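Local coordinates for avirulence protein (Pseudomonas syringae, PDB 4B6X) that is a type III secreted effector whose C-terminal domain, released by processing in planta, probably helps to trigger plant immunity, at residues Glu30-Gln35 against Asp70-Gln75. Numbering follows the deposited sequence.
Sequences EIEDKQ and DLADLQ
I31, L71 and L74 form the buried apolar core where the two helices of an antiparallel intramolecular coiled coil meet. The chain is a helical hairpin of helices 25-50 and 54-89, and this contact lies near its centre. The axes of the two segments come within 9.8 Å, with their N-to-C directions 159° apart. The nearest CA pairs are I31 with L74 and K34 with L71.

I31 packs against both leucines. Its side chain runs past L74 in the opposite direction, with CG1 3.8 Å from L74 CB. The I31 and L71 side chains cross at about a right angle, with I31 CG2 4.0 Å from L71 CD1. L71 also touches V38 and L74 touches L27, which carries the apolar seam along helix 25-50 on both sides of the contact.

E30 and Q35 lay their flat polar ends against leucine methyls, while K34 packs with its methylenes. E30 lies across the end of L74, and its CD is 3.6 Å from L74 CD1. The first torsion of K34 (chi1 -173°) sets CG beside L71 CB, and the bends beyond it bring CD to D70 CB and CE to L74 CD1. Q35 brings OE1 to 3.4 Å from L71 CD2, while its NE2 is hydrogen-bonded to N39 on the same helix.

No direct hydrogen bond joins the two segments. K34 NZ and D70 OD2 are too far apart for a salt bridge, at 4.2 Å. One water links them: it accepts from K34 NZ at 2.7 Å and donates to D70 OD2.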
loop_
_atom_site.group_PDB
_atom_site.type_symbol
_atom_site.label_atom_id
_atom_site.label_comp_id
_atom_site.label_asym_id
_atom_site.label_seq_id
_atom_site.Cartn_x
_atom_site.Cartn_y
_atom_site.Cartn_z
ATOM N N GLU A 30 5.526 6.559 -4.450
ATOM C CA GLU A 30 5.180 6.136 -3.087
ATOM C C GLU A 30 4.164 5.006 -3.065
ATOM O O GLU A 30 4.233 4.076 -2.237
ATOM C CB GLU A 30 4.661 7.297 -2.238
ATOM C CG GLU A 30 4.838 6.995 -0.742
ATOM C CD GLU A 30 4.157 7.945 0.251
ATOM O OE1 GLU A 30 3.746 9.078 -0.096
ATOM O OE2 GLU A 30 4.041 7.495 1.426
ATOM N N ILE A 31 3.192 5.114 -3.956
ATOM C CA ILE A 31 2.191 4.098 -4.103
ATOM C C ILE A 31 2.850 2.768 -4.474
ATOM O O ILE A 31 2.553 1.759 -3.862
ATOM C CB ILE A 31 1.164 4.477 -5.144
ATOM C CG1 ILE A 31 0.303 5.600 -4.576
ATOM C CG2 ILE A 31 0.339 3.228 -5.581
ATOM C CD1 ILE A 31 -0.652 6.263 -5.614
ATOM N N GLU A 32 3.742 2.762 -5.452
ATOM C CA GLU A 32 4.431 1.511 -5.787
ATOM C C GLU A 32 5.329 0.977 -4.618
ATOM O O GLU A 32 5.392 -0.231 -4.381
ATOM C CB GLU A 32 5.279 1.678 -7.042
ATOM C CG GLU A 32 4.483 1.918 -8.370
ATOM C CD GLU A 32 3.527 0.762 -8.731
ATOM O OE1 GLU A 32 2.354 0.770 -8.219
ATOM O OE2 GLU A 32 3.971 -0.156 -9.486
ATOM N N ASP A 33 6.017 1.881 -3.917
ATOM C CA ASP A 33 6.850 1.498 -2.767
ATOM C C ASP A 33 5.946 0.888 -1.684
ATOM O O ASP A 33 6.295 -0.116 -1.073
ATOM C CB ASP A 33 7.615 2.689 -2.160
ATOM C CG ASP A 33 8.599 3.332 -3.106
ATOM O OD1 ASP A 33 9.037 2.734 -4.100
ATOM O OD2 ASP A 33 8.968 4.493 -2.838
ATOM N N LYS A 34 4.776 1.484 -1.483
ATOM C CA LYS A 34 3.838 1.027 -0.482
ATOM C C LYS A 34 3.130 -0.275 -0.856
ATOM O O LYS A 34 2.893 -1.103 0.033
ATOM C CB LYS A 34 2.825 2.123 -0.115
ATOM C CG LYS A 34 1.918 1.728 1.088
ATOM C CD LYS A 34 1.681 2.697 2.275
ATOM C CE LYS A 34 2.576 3.871 2.488
ATOM N NZ LYS A 34 3.247 3.903 3.802
ATOM N N GLN A 35 2.818 -0.472 -2.147
ATOM C CA GLN A 35 2.304 -1.752 -2.636
ATOM C C GLN A 35 3.336 -2.869 -2.429
ATOM O O GLN A 35 2.970 -3.953 -2.012
ATOM C CB GLN A 35 1.937 -1.659 -4.129
ATOM C CG GLN A 35 1.192 -2.903 -4.712
ATOM C CD GLN A 35 -0.201 -3.145 -4.089
ATOM O OE1 GLN A 35 -1.156 -2.451 -4.431
ATOM N NE2 GLN A 35 -0.315 -4.151 -3.180
ATOM N N ASP A 70 -3.033 3.008 4.602
ATOM C CA ASP A 70 -2.218 4.062 4.076
ATOM C C ASP A 70 -2.174 4.016 2.547
ATOM O O ASP A 70 -2.242 5.039 1.890
ATOM C CB ASP A 70 -0.803 3.978 4.648
ATOM C CG ASP A 70 -0.728 4.336 6.132
ATOM O OD1 ASP A 70 -1.665 5.003 6.668
ATOM O OD2 ASP A 70 0.293 3.971 6.767
ATOM N N LEU A 71 -2.087 2.822 1.985
ATOM C CA LEU A 71 -2.073 2.672 0.543
ATOM C C LEU A 71 -3.375 3.172 -0.082
ATOM O O LEU A 71 -3.344 3.864 -1.102
ATOM C CB LEU A 71 -1.840 1.199 0.139
ATOM C CG LEU A 71 -1.781 0.857 -1.344
ATOM C CD1 LEU A 71 -0.705 1.655 -2.006
ATOM C CD2 LEU A 71 -1.604 -0.706 -1.589
ATOM N N ALA A 72 -4.508 2.753 0.461
ATOM C CA ALA A 72 -5.776 3.165 -0.084
ATOM C C ALA A 72 -5.920 4.711 -0.083
ATOM O O ALA A 72 -6.422 5.277 -1.031
ATOM C CB ALA A 72 -6.894 2.492 0.644
ATOM N N ASP A 73 -5.467 5.388 0.980
ATOM C CA ASP A 73 -5.446 6.855 1.001
ATOM C C ASP A 73 -4.524 7.436 -0.056
ATOM O O ASP A 73 -4.874 8.414 -0.744
ATOM C CB ASP A 73 -5.028 7.368 2.374
ATOM C CG ASP A 73 -6.147 7.247 3.415
ATOM O OD1 ASP A 73 -7.288 6.915 3.044
ATOM O OD2 ASP A 73 -5.898 7.532 4.603
ATOM N N LEU A 74 -3.332 6.865 -0.195
ATOM C CA LEU A 74 -2.424 7.334 -1.203
ATOM C C LEU A 74 -3.072 7.238 -2.605
ATOM O O LEU A 74 -2.991 8.163 -3.411
ATOM C CB LEU A 74 -1.084 6.602 -1.140
ATOM C CG LEU A 74 -0.125 6.848 0.036
ATOM C CD1 LEU A 74 1.146 6.043 -0.194
ATOM C CD2 LEU A 74 0.216 8.300 0.199
ATOM N N GLN A 75 -3.763 6.146 -2.869
ATOM C CA GLN A 75 -4.322 5.913 -4.197
ATOM C C GLN A 75 -5.462 6.895 -4.476
ATOM O O GLN A 75 -5.584 7.391 -5.599
ATOM C CB GLN A 75 -4.806 4.468 -4.335
ATOM C CG GLN A 75 -3.641 3.478 -4.343
ATOM C CD GLN A 75 -4.085 2.060 -4.356
ATOM O OE1 GLN A 75 -4.917 1.658 -3.550
ATOM N NE2 GLN A 75 -3.523 1.274 -5.256
HETATM O O HOH W 1 2.158 2.511 5.889
#